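Alpha-l-arabinofuranosidase domain protein (Thermotoga maritima, PDB 4ATW) hydrolyses terminal alpha-L-arabinofuranosidic bonds, removing arabinose units from arabinosides as a thermostable glycoside hydrolase. Local coordinates at residues A[71-75]-A[92-96]; A[171-175]-A[209-213]; A[337-343]-A[445-449]; A[348-352]-A[453-457]. One frame throughout, in Å; residues are numbered along the deposited sequence.

Contact 1: A[71-75]-A[92-96]; sequences NFVSN and FDLAW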
loop_
_atom_site.group_PDB
_atom_site.type_symbol
_atom_site.label_atom_id
_atom_site.label_comp_id
_atom_site.label_asym_id
_atom_site.label_seq_id
_atom_site.Cartn_x
_atom_site.Cartn_y
_atom_site.Cartn_z
ATOM N N ASN A 71 -13.732 -2.779 -5.633
ATOM C CA ASN A 71 -14.992 -3.086 -6.302
ATOM C C ASN A 71 -15.774 -4.295 -5.738
ATOM O O ASN A 71 -16.976 -4.246 -5.530
ATOM C CB ASN A 71 -14.710 -3.245 -7.776
ATOM C CG ASN A 71 -13.835 -2.146 -8.307
ATOM O OD1 ASN A 71 -12.753 -1.870 -7.772
ATOM N ND2 ASN A 71 -14.270 -1.524 -9.366
ATOM N N PHE A 72 -15.098 -5.383 -5.469
ATOM C CA PHE A 72 -15.769 -6.546 -4.921
ATOM C C PHE A 72 -16.681 -6.200 -3.742
ATOM O O PHE A 72 -17.883 -6.392 -3.789
ATOM C CB PHE A 72 -14.706 -7.561 -4.479
ATOM C CG PHE A 72 -15.254 -8.820 -3.860
ATOM C CD1 PHE A 72 -15.891 -9.770 -4.633
ATOM C CD2 PHE A 72 -15.091 -9.068 -2.501
ATOM C CE1 PHE A 72 -16.357 -10.953 -4.068
ATOM C CE2 PHE A 72 -15.551 -10.237 -1.931
ATOM C CZ PHE A 72 -16.187 -11.187 -2.720
ATOM N N VAL A 73 -16.109 -5.665 -2.688
ATOM C CA VAL A 73 -16.857 -5.367 -1.482
ATOM C C VAL A 73 -18.187 -4.683 -1.651
ATOM O O VAL A 73 -19.056 -4.817 -0.809
ATOM C CB VAL A 73 -15.985 -4.550 -0.423
ATOM C CG1 VAL A 73 -15.683 -3.131 -0.890
ATOM C CG2 VAL A 73 -16.701 -4.518 0.894
ATOM N N SER A 74 -18.377 -3.963 -2.731
ATOM C CA SER A 74 -19.634 -3.277 -2.862
ATOM C C SER A 74 -20.850 -4.162 -3.116
ATOM O O SER A 74 -21.946 -3.655 -3.316
ATOM C CB SER A 74 -19.522 -2.185 -3.912
ATOM O OG SER A 74 -18.637 -1.193 -3.443
ATOM N N ASN A 75 -20.693 -5.477 -3.140
ATOM C CA ASN A 75 -21.878 -6.312 -3.294
ATOM C C ASN A 75 -21.649 -7.560 -2.479
ATOM O O ASN A 75 -22.324 -8.561 -2.686
ATOM C CB ASN A 75 -22.174 -6.653 -4.762
ATOM C CG ASN A 75 -21.234 -7.689 -5.342
ATOM O OD1 ASN A 75 -21.523 -8.251 -6.401
ATOM N ND2 ASN A 75 -20.102 -7.945 -4.668
ATOM N N PHE A 92 -22.687 -14.883 -6.773
ATOM C CA PHE A 92 -22.070 -14.402 -7.998
ATOM C C PHE A 92 -21.639 -12.935 -7.817
ATOM O O PHE A 92 -22.475 -12.039 -7.671
ATOM C CB PHE A 92 -23.045 -14.459 -9.157
ATOM C CG PHE A 92 -22.533 -13.806 -10.412
ATOM C CD1 PHE A 92 -21.644 -14.488 -11.259
ATOM C CD2 PHE A 92 -22.948 -12.518 -10.766
ATOM C CE1 PHE A 92 -21.171 -13.900 -12.453
ATOM C CE2 PHE A 92 -22.488 -11.915 -11.956
ATOM C CZ PHE A 92 -21.598 -12.612 -12.802
ATOM N N ASP A 93 -20.334 -12.704 -7.856
ATOM C CA ASP A 93 -19.779 -11.389 -7.701
ATOM C C ASP A 93 -19.964 -10.555 -8.959
ATOM O O ASP A 93 -19.467 -10.918 -10.017
ATOM C CB ASP A 93 -18.311 -11.516 -7.379
ATOM C CG ASP A 93 -17.569 -10.225 -7.553
ATOM O OD1 ASP A 93 -18.121 -9.159 -7.187
ATOM O OD2 ASP A 93 -16.416 -10.292 -8.041
ATOM N N LEU A 94 -20.673 -9.432 -8.842
ATOM C CA LEU A 94 -20.901 -8.593 -9.978
ATOM C C LEU A 94 -19.645 -7.844 -10.347
ATOM O O LEU A 94 -19.394 -7.553 -11.506
ATOM C CB LEU A 94 -21.993 -7.599 -9.703
ATOM C CG LEU A 94 -23.394 -8.136 -9.571
ATOM C CD1 LEU A 94 -23.622 -8.699 -8.153
ATOM C CD2 LEU A 94 -24.325 -6.978 -9.751
ATOM N N ALA A 95 -18.817 -7.551 -9.380
ATOM C CA ALA A 95 -17.641 -6.790 -9.694
ATOM C C ALA A 95 -16.804 -7.401 -10.795
ATOM O O ALA A 95 -16.661 -6.803 -11.867
ATOM C CB ALA A 95 -16.814 -6.595 -8.478
ATOM N N TRP A 96 -16.255 -8.590 -10.567
ATOM C CA TRP A 96 -15.402 -9.199 -11.569
ATOM C C TRP A 96 -16.046 -10.381 -12.246
ATOM O O TRP A 96 -15.416 -11.112 -12.991
ATOM C CB TRP A 96 -14.082 -9.571 -10.932
ATOM C CG TRP A 96 -13.507 -8.412 -10.200
ATOM C CD1 TRP A 96 -13.533 -8.198 -8.853
ATOM C CD2 TRP A 96 -12.930 -7.244 -10.777
ATOM N NE1 TRP A 96 -13.015 -6.961 -8.560
ATOM C CE2 TRP A 96 -12.637 -6.357 -9.727
ATOM C CE3 TRP A 96 -12.639 -6.857 -12.083
ATOM C CZ2 TRP A 96 -12.072 -5.108 -9.943
ATOM C CZ3 TRP A 96 -12.082 -5.625 -12.297
ATOM C CH2 TRP A 96 -11.805 -4.762 -11.236
#

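Contact 2: A[171-175]-A[209-213]; sequences NEMYG and AVGCD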
loop_
_atom_site.group_PDB
_atom_site.type_symbol
_atom_site.label_atom_id
_atom_site.label_comp_id
_atom_site.label_asym_id
_atom_site.label_seq_id
_atom_site.Cartn_x
_atom_site.Cartn_y
_atom_site.Cartn_z
ATOM N N ASN A 171 -16.214 1.857 -0.718
ATOM C CA ASN A 171 -15.147 1.768 -1.693
ATOM C C ASN A 171 -15.512 2.486 -2.972
ATOM O O ASN A 171 -16.545 2.216 -3.567
ATOM C CB ASN A 171 -14.853 0.308 -2.035
ATOM C CG ASN A 171 -13.765 0.164 -3.074
ATOM O OD1 ASN A 171 -12.546 0.252 -2.765
ATOM N ND2 ASN A 171 -14.193 -0.039 -4.335
ATOM N N GLU A 172 -14.643 3.399 -3.376
ATOM C CA GLU A 172 -14.806 4.161 -4.607
ATOM C C GLU A 172 -16.275 4.425 -4.898
ATOM O O GLU A 172 -16.715 4.347 -6.051
ATOM C CB GLU A 172 -14.169 3.430 -5.823
ATOM C CG GLU A 172 -12.655 3.178 -5.733
ATOM C CD GLU A 172 -12.028 2.719 -7.052
ATOM O OE1 GLU A 172 -12.625 1.872 -7.765
ATOM O OE2 GLU A 172 -10.915 3.207 -7.362
ATOM N N MET A 173 -17.031 4.756 -3.863
ATOM C CA MET A 173 -18.452 5.016 -4.020
ATOM C C MET A 173 -18.830 6.044 -5.089
ATOM O O MET A 173 -19.994 6.133 -5.500
ATOM C CB MET A 173 -19.028 5.432 -2.680
ATOM C CG MET A 173 -19.142 4.282 -1.749
ATOM S SD MET A 173 -20.030 3.008 -2.606
ATOM C CE MET A 173 -19.225 1.520 -1.863
ATOM N N TYR A 174 -17.834 6.803 -5.545
ATOM C CA TYR A 174 -18.048 7.858 -6.525
ATOM C C TYR A 174 -18.237 7.310 -7.928
ATOM O O TYR A 174 -18.992 7.873 -8.722
ATOM C CB TYR A 174 -16.862 8.836 -6.494
ATOM C CG TYR A 174 -15.496 8.197 -6.639
ATOM C CD1 TYR A 174 -14.987 7.856 -7.892
ATOM C CD2 TYR A 174 -14.724 7.909 -5.538
ATOM C CE1 TYR A 174 -13.731 7.228 -8.057
ATOM C CE2 TYR A 174 -13.464 7.288 -5.686
ATOM C CZ TYR A 174 -12.980 6.947 -6.960
ATOM O OH TYR A 174 -11.767 6.303 -7.125
ATOM N N GLY A 175 -17.565 6.177 -8.191
ATOM C CA GLY A 175 -17.543 5.521 -9.501
ATOM C C GLY A 175 -18.780 4.885 -10.093
ATOM O O GLY A 175 -19.433 4.071 -9.457
ATOM N N ALA A 209 -12.609 7.366 4.827
ATOM C CA ALA A 209 -13.712 7.759 3.943
ATOM C C ALA A 209 -13.248 7.829 2.515
ATOM O O ALA A 209 -12.113 8.120 2.243
ATOM C CB ALA A 209 -14.276 9.088 4.369
ATOM N N VAL A 210 -14.138 7.554 1.594
ATOM C CA VAL A 210 -13.774 7.562 0.217
ATOM C C VAL A 210 -13.503 8.929 -0.315
ATOM O O VAL A 210 -14.382 9.790 -0.312
ATOM C CB VAL A 210 -14.853 7.005 -0.625
ATOM C CG1 VAL A 210 -14.319 6.827 -2.045
ATOM C CG2 VAL A 210 -15.327 5.708 -0.031
ATOM N N GLY A 211 -12.285 9.120 -0.787
ATOM C CA GLY A 211 -11.919 10.386 -1.356
ATOM C C GLY A 211 -11.531 10.077 -2.771
ATOM O O GLY A 211 -11.410 8.907 -3.126
ATOM N N CYS A 212 -11.339 11.094 -3.593
ATOM C CA CYS A 212 -10.946 10.828 -4.959
ATOM C C CYS A 212 -10.435 12.114 -5.623
ATOM O O CYS A 212 -10.039 13.021 -4.922
ATOM C CB CYS A 212 -12.101 10.217 -5.742
ATOM S SG CYS A 212 -13.200 11.443 -6.256
ATOM N N ASP A 213 -10.441 12.189 -6.953
ATOM C CA ASP A 213 -9.902 13.341 -7.628
ATOM C C ASP A 213 -10.833 14.522 -7.827
ATOM O O ASP A 213 -10.403 15.597 -8.251
ATOM C CB ASP A 213 -9.288 12.917 -8.953
ATOM C CG ASP A 213 -7.869 12.448 -8.791
ATOM O OD1 ASP A 213 -7.096 13.191 -8.130
ATOM O OD2 ASP A 213 -7.522 11.360 -9.315
#

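Contact 3: A[337-343]-A[445-449]; sequences EKDGLIL and RNTME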
loop_
_atom_site.group_PDB
_atom_site.type_symbol
_atom_site.label_atom_id
_atom_site.label_comp_id
_atom_site.label_asym_id
_atom_site.label_seq_id
_atom_site.Cartn_x
_atom_site.Cartn_y
_atom_site.Cartn_z
ATOM N N GLU A 337 1.434 -19.323 -9.455
ATOM C CA GLU A 337 1.140 -20.341 -10.438
ATOM C C GLU A 337 0.856 -21.600 -9.618
ATOM O O GLU A 337 1.318 -21.714 -8.487
ATOM C CB GLU A 337 2.318 -20.550 -11.362
ATOM C CG GLU A 337 1.890 -20.761 -12.772
ATOM C CD GLU A 337 1.462 -19.477 -13.425
ATOM O OE1 GLU A 337 2.266 -18.518 -13.452
ATOM O OE2 GLU A 337 0.320 -19.431 -13.924
ATOM N N LYS A 338 0.065 -22.510 -10.184
ATOM C CA LYS A 338 -0.322 -23.766 -9.549
ATOM C C LYS A 338 0.840 -24.488 -8.871
ATOM O O LYS A 338 0.641 -25.196 -7.880
ATOM C CB LYS A 338 -0.926 -24.680 -10.607
ATOM C CG LYS A 338 -0.328 -24.408 -12.005
ATOM C CD LYS A 338 -0.418 -25.595 -12.984
ATOM C CE LYS A 338 0.538 -26.717 -12.613
ATOM N NZ LYS A 338 0.461 -27.877 -13.556
ATOM N N ASP A 339 2.051 -24.290 -9.397
ATOM C CA ASP A 339 3.268 -24.946 -8.890
ATOM C C ASP A 339 4.446 -24.054 -8.435
ATOM O O ASP A 339 5.551 -24.552 -8.190
ATOM C CB ASP A 339 3.799 -25.897 -9.961
ATOM C CG ASP A 339 4.139 -25.183 -11.256
ATOM O OD1 ASP A 339 4.379 -23.964 -11.220
ATOM O OD2 ASP A 339 4.181 -25.837 -12.311
ATOM N N GLY A 340 4.238 -22.749 -8.325
ATOM C CA GLY A 340 5.340 -21.904 -7.922
ATOM C C GLY A 340 4.976 -20.484 -7.594
ATOM O O GLY A 340 3.812 -20.094 -7.502
ATOM N N LEU A 341 6.024 -19.704 -7.437
ATOM C CA LEU A 341 5.926 -18.309 -7.072
ATOM C C LEU A 341 6.936 -17.620 -7.968
ATOM O O LEU A 341 7.688 -18.286 -8.658
ATOM C CB LEU A 341 6.728 -18.117 -5.812
ATOM C CG LEU A 341 6.203 -17.189 -4.760
ATOM C CD1 LEU A 341 4.726 -17.430 -4.575
ATOM C CD2 LEU A 341 6.989 -17.451 -3.487
ATOM N N ILE A 342 6.949 -16.291 -7.928
ATOM C CA ILE A 342 7.852 -15.409 -8.689
ATOM C C ILE A 342 7.624 -14.014 -8.120
ATOM O O ILE A 342 6.482 -13.569 -7.944
ATOM C CB ILE A 342 7.369 -15.473 -10.196
ATOM C CG1 ILE A 342 8.133 -14.465 -11.058
ATOM C CG2 ILE A 342 5.928 -15.205 -10.324
ATOM C CD1 ILE A 342 7.778 -13.020 -10.876
ATOM N N LEU A 343 8.718 -13.328 -7.806
ATOM C CA LEU A 343 8.631 -11.999 -7.231
ATOM C C LEU A 343 8.925 -10.951 -8.299
ATOM O O LEU A 343 9.980 -10.981 -8.926
ATOM C CB LEU A 343 9.622 -11.892 -6.073
ATOM C CG LEU A 343 9.627 -13.176 -5.223
ATOM C CD1 LEU A 343 10.398 -12.995 -3.949
ATOM C CD2 LEU A 343 8.223 -13.527 -4.861
ATOM N N ARG A 445 12.716 -8.476 -15.775
ATOM C CA ARG A 445 11.658 -8.991 -14.928
ATOM C C ARG A 445 12.012 -10.423 -14.555
ATOM O O ARG A 445 12.754 -11.094 -15.274
ATOM C CB ARG A 445 10.305 -8.901 -15.649
ATOM C CG ARG A 445 10.308 -9.391 -17.083
ATOM C CD ARG A 445 9.133 -8.821 -17.893
ATOM N NE ARG A 445 7.856 -8.934 -17.185
ATOM C CZ ARG A 445 7.326 -10.078 -16.752
ATOM N NH1 ARG A 445 7.963 -11.230 -16.946
ATOM N NH2 ARG A 445 6.157 -10.076 -16.116
ATOM N N ASN A 446 11.521 -10.880 -13.407
ATOM C CA ASN A 446 11.820 -12.237 -12.950
ATOM C C ASN A 446 10.846 -13.228 -13.524
ATOM O O ASN A 446 9.677 -12.911 -13.700
ATOM C CB ASN A 446 11.769 -12.325 -11.423
ATOM C CG ASN A 446 12.858 -11.514 -10.767
ATOM O OD1 ASN A 446 13.024 -11.537 -9.548
ATOM N ND2 ASN A 446 13.618 -10.792 -11.579
ATOM N N THR A 447 11.330 -14.429 -13.817
ATOM C CA THR A 447 10.470 -15.470 -14.364
ATOM C C THR A 447 10.504 -16.682 -13.469
ATOM O O THR A 447 11.165 -16.672 -12.424
ATOM C CB THR A 447 10.916 -15.887 -15.760
ATOM O OG1 THR A 447 12.232 -16.467 -15.702
ATOM C CG2 THR A 447 10.928 -14.672 -16.663
ATOM N N MET A 448 9.782 -17.722 -13.871
ATOM C CA MET A 448 9.756 -18.944 -13.094
ATOM C C MET A 448 11.164 -19.587 -13.106
ATOM O O MET A 448 11.605 -20.180 -12.116
ATOM C CB MET A 448 8.719 -19.887 -13.687
ATOM C CG MET A 448 8.268 -20.979 -12.735
ATOM S SD MET A 448 7.339 -20.376 -11.325
ATOM C CE MET A 448 5.655 -20.344 -12.029
ATOM N N GLU A 449 11.874 -19.435 -14.225
ATOM C CA GLU A 449 13.230 -19.982 -14.379
ATOM C C GLU A 449 14.377 -19.036 -14.009
ATOM O O GLU A 449 15.513 -19.477 -13.813
ATOM C CB GLU A 449 13.446 -20.465 -15.816
ATOM C CG GLU A 449 12.969 -21.891 -16.070
ATOM C CD GLU A 449 13.987 -22.716 -16.854
ATOM O OE1 GLU A 449 15.118 -22.909 -16.353
ATOM O OE2 GLU A 449 13.657 -23.170 -17.971
#

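Contact 4: A[348-352]-A[453-457]; sequences KAFEL and VVDIT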
loop_
_atom_site.group_PDB
_atom_site.type_symbol
_atom_site.label_atom_id
_atom_site.label_comp_id
_atom_site.label_asym_id
_atom_site.label_seq_id
_atom_site.Cartn_x
_atom_site.Cartn_y
_atom_site.Cartn_z
ATOM N N LYS A 348 10.131 -6.647 -4.996
ATOM C CA LYS A 348 11.493 -6.376 -4.592
ATOM C C LYS A 348 11.628 -5.026 -3.911
ATOM O O LYS A 348 12.239 -4.932 -2.834
ATOM C CB LYS A 348 12.421 -6.463 -5.800
ATOM C CG LYS A 348 12.595 -7.890 -6.308
ATOM C CD LYS A 348 13.143 -8.833 -5.211
ATOM C CE LYS A 348 13.273 -10.303 -5.665
ATOM N NZ LYS A 348 13.760 -11.176 -4.556
ATOM N N ALA A 349 11.039 -3.990 -4.513
ATOM C CA ALA A 349 11.124 -2.644 -3.944
ATOM C C ALA A 349 10.758 -2.671 -2.468
ATOM O O ALA A 349 11.397 -2.019 -1.627
ATOM C CB ALA A 349 10.227 -1.691 -4.692
ATOM N N PHE A 350 9.728 -3.429 -2.138
ATOM C CA PHE A 350 9.365 -3.507 -0.741
ATOM C C PHE A 350 10.399 -4.310 0.040
ATOM O O PHE A 350 10.784 -3.917 1.143
ATOM C CB PHE A 350 7.998 -4.138 -0.567
ATOM C CG PHE A 350 6.874 -3.181 -0.742
ATOM C CD1 PHE A 350 6.522 -2.721 -1.997
ATOM C CD2 PHE A 350 6.149 -2.751 0.358
ATOM C CE1 PHE A 350 5.456 -1.846 -2.145
ATOM C CE2 PHE A 350 5.073 -1.874 0.208
ATOM C CZ PHE A 350 4.730 -1.425 -1.036
ATOM N N GLU A 351 10.860 -5.423 -0.531
ATOM C CA GLU A 351 11.846 -6.259 0.156
ATOM C C GLU A 351 13.003 -5.378 0.605
ATOM O O GLU A 351 13.493 -5.470 1.752
ATOM C CB GLU A 351 12.378 -7.365 -0.763
ATOM C CG GLU A 351 12.819 -8.593 0.005
ATOM C CD GLU A 351 13.537 -9.624 -0.858
ATOM O OE1 GLU A 351 13.196 -9.768 -2.057
ATOM O OE2 GLU A 351 14.438 -10.306 -0.319
ATOM N N LEU A 352 13.411 -4.495 -0.306
ATOM C CA LEU A 352 14.520 -3.603 -0.034
ATOM C C LEU A 352 14.226 -2.556 1.016
ATOM O O LEU A 352 14.919 -2.477 2.031
ATOM C CB LEU A 352 14.955 -2.913 -1.311
ATOM C CG LEU A 352 16.037 -1.858 -1.140
ATOM C CD1 LEU A 352 17.263 -2.470 -0.541
ATOM C CD2 LEU A 352 16.322 -1.261 -2.504
ATOM N N VAL A 453 16.624 -12.250 -11.965
ATOM C CA VAL A 453 17.084 -11.239 -12.927
ATOM C C VAL A 453 17.177 -9.861 -12.247
ATOM O O VAL A 453 18.206 -9.182 -12.320
ATOM C CB VAL A 453 16.121 -11.142 -14.138
ATOM C CG1 VAL A 453 16.540 -9.998 -15.042
ATOM C CG2 VAL A 453 16.117 -12.454 -14.909
ATOM N N VAL A 454 16.083 -9.467 -11.593
ATOM C CA VAL A 454 15.993 -8.208 -10.851
ATOM C C VAL A 454 16.049 -8.592 -9.365
ATOM O O VAL A 454 15.165 -9.303 -8.878
ATOM C CB VAL A 454 14.651 -7.477 -11.160
ATOM C CG1 VAL A 454 14.554 -6.194 -10.352
ATOM C CG2 VAL A 454 14.549 -7.176 -12.658
ATOM N N ASP A 455 17.076 -8.144 -8.641
ATOM C CA ASP A 455 17.190 -8.527 -7.236
ATOM C C ASP A 455 18.035 -7.565 -6.398
ATOM O O ASP A 455 18.607 -6.603 -6.924
ATOM C CB ASP A 455 17.765 -9.948 -7.171
ATOM C CG ASP A 455 17.267 -10.730 -5.979
ATOM O OD1 ASP A 455 16.815 -10.103 -5.001
ATOM O OD2 ASP A 455 17.337 -11.975 -6.015
ATOM N N ILE A 456 18.098 -7.833 -5.092
ATOM C CA ILE A 456 18.862 -7.020 -4.150
ATOM C C ILE A 456 20.214 -7.649 -3.908
ATOM O O ILE A 456 20.314 -8.866 -3.744
ATOM C CB ILE A 456 18.169 -6.935 -2.788
ATOM C CG1 ILE A 456 16.780 -6.321 -2.964
ATOM C CG2 ILE A 456 19.012 -6.105 -1.814
ATOM C CD1 ILE A 456 15.974 -6.257 -1.685
ATOM N N THR A 457 21.250 -6.819 -3.850
ATOM C CA THR A 457 22.628 -7.303 -3.634
ATOM C C THR A 457 23.447 -6.421 -2.695
ATOM O O THR A 457 23.544 -5.200 -2.883
ATOM C CB THR A 457 23.363 -7.363 -4.956
ATOM O OG1 THR A 457 23.370 -6.044 -5.528
ATOM C CG2 THR A 457 22.643 -8.343 -5.929
#

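Contact 1: A[71-75]-A[92-96]
Asp93 OD1 is gripped from both segments: Ala95 N, two residues further on, donates to it at 2.8 Å, and Asn75 ND2, from the residue that follows the 3-10 segment 72-74, adds a weak bond at 3.4 Å. The first bond closes an Asx turn. The other oxygen, Asp93 OD2, accepts Trp96 N at 3.1 Å with a nearly straight N-H (167°), so one carboxylate ties down two successive backbone amides, both coming from above its plane. Phe72 meets this group with its ring edge, Phe72 CD1 lying 3.4 Å from Asp93 CG, ring and carboxylate standing steeply at 77°. That edge reaches the carboxylate because Phe72 CG is anti to the backbone N (chi1 179°). Ala95 CB packs 3.7 Å from Phe72 N, and the indole of Trp96 passes Asn71 with CZ2 3.8 Å from Asn71 CG. Trp96 NE1 and Phe72 N share an acceptor, Glu26 OE2. The contact joins the loop after barrel strand 64-67 to the small sheet of strands 91-93 and 98-100. Trading Asp93 for an alanine removes both oxygens and would probably leave the amides of Ala95 and Trp96 without these acceptors, the Asx turn at residues 93-95 losing its brace. The contact thus rests on a buried carboxylate satisfied largely by N-H groups, with an aromatic edge, positive in character, turned toward it.

Contact 2: A[171-175]-A[209-213]
Tyr174 lays one ring face over Cys212, and this is where the two loops pack tightly. Cys212 CB stands 3.6 Å from the centroid of the Tyr174 ring, a CH-pi contact over the face, and Cys212 SG is 4.0 Å from the same centroid, only 16° off the normal, which makes a sulfur-aromatic contact. CB sits toward the rim, and the sulfur follows over the ring because Cys212 SG lies between its backbone N and carbonyl carbon (chi1 80°). Across the ring, the opposite face is approached by Glu172 O, also toward the rim. Val210 comes in at the ring edge: its CG1 lies 3.7 Å from Tyr174 CD2 and is equally close, at 3.7 Å, to Glu172 N, so that one methyl supports both the ring and the backbone of the type I turn from Glu172 to Gly175. The other branch fits more loosely, with Met173 CG 4.4 Å from Val210 CG2. Tyr174 and Cys212 are also the partly exposed pair, whereas Val210 and the start of the turn are buried. Backbone atoms of Val210 are held by Tyr187 OH and Trp217 NE1. The contact thus bridges the loops that follow the adjacent parallel strands 166-169 and 206-209 of the (beta/alpha)8 barrel, with helix 184-196 meeting Met173 through Tyr187 and helix 215-225 meeting Cys212 through Trp217.

Contact 3: A[337-343]-A[445-449]
Met448 reaches across to the hairpin 337-343 with its sulfur and terminal methyl. From CB the chain sets out with CG anti to the backbone N (chi1 -161°), then bends at chi2 (67°) and chi3 (87°), folding its end along the strand edge. SD arrives 3.4 Å from Leu341 O and 4.2 Å from Gly340 CA. Beyond it, CE ends beside the turn, 3.4 Å from Glu337 CB, and Asp339 OD1 is 3.9 Å from Met448 CE. Gly340, lacking a side chain, lets the thioether pass along the backbone here. The second half of the contact is made by Ile342, whose CD1 lies 3.4 Å from Asn446 O and whose CG1 is 4.0 Å from Thr447 O, the branch resting on two consecutive carbonyls. At the far end Asn446 CB packs 3.4 Å from Leu343 O. Shortening Ile342 to an alanine strips away the CG1-CD1 branch and would probably open a gap beneath the carbonyls of Asn446 and Thr447, leaving the loop less well seated. The type I turn from Glu337 to Gly340 links strand 334-337 to strand 340-343, and the loop between strands 433-438 and 455-457 covers one side of this hairpin. On the other side Leu341 packs against helix 51-58, while Leu343 and Asn446 both touch Lys348 of helix 345-355.

Contact 4: A[348-352]-A[453-457]
The Asp455 carboxylate has Lys348 NZ standing above one face, 3.3 Å from Asp455 OD1, a salt bridge whose hydrogen bond is weak. Ile456 N takes the same oxygen on its anti side, tilted 28° out of the plane and displaced toward the opposite face. The second flat group, the Glu351 carboxylate, offers the syn lone pair of OE1 to Lys348 NZ at 2.9 Å, the stronger of the lysine's two pairings. One ammonium therefore joins a three-residue network, and it probably offsets the repulsion between the two acids, whose Glu351 OE1 and Asp455 OD1 are 4.7 Å apart. Lys348 gets there by bending at chi2 (-58°) and running straight beyond, its aliphatic part passing Val454 O, from which CE is 3.9 Å. Next to the charged group is an apolar contact. Ile456 extends CG1 and CD1 toward the helix, where CD1 is 3.5 Å from Leu352 CB and 3.9 Å from Glu351 CB, pressing on the backbone turn between Lys348 and Leu352. Helix 348-352 and strand 455-457 run in roughly the same direction, 27° apart, with their axes 8.6 Å from each other. Leu352 continues onto strands 433-438 and 475-481, touching Cys476, the disulfide partner of Cys306; Ala349 faces Cys306 on helix 299-313, so helix 345-355 is wedged between that helix and the mixed beta sheet that includes strands 433-438 and 475-481.

Contacts 1 and 2, centres 16 Å apart, touch through Val73 CG1 and Asn171 CB (3.7 Å). Both involve loops that follow strands of the parallel barrel, contact 1 also the short strand 91-93, at the end where glycoside hydrolases of this fold carry the active site, so probably near it here. Contacts 3 and 4, with centres 15 Å apart, share another region: strand 340-343 leads into helix 345-355, and Arg445 O lies 3.6 Å from Val453 CB. Contact 4 ties helix 345-355 to strand 455-457 of the mixed sheet, while contact 3 ties the preceding hairpin to the loop leading to that strand. Contacts 2 and 4, about 33 Å between centres, lie on opposite sides of the chain's centre.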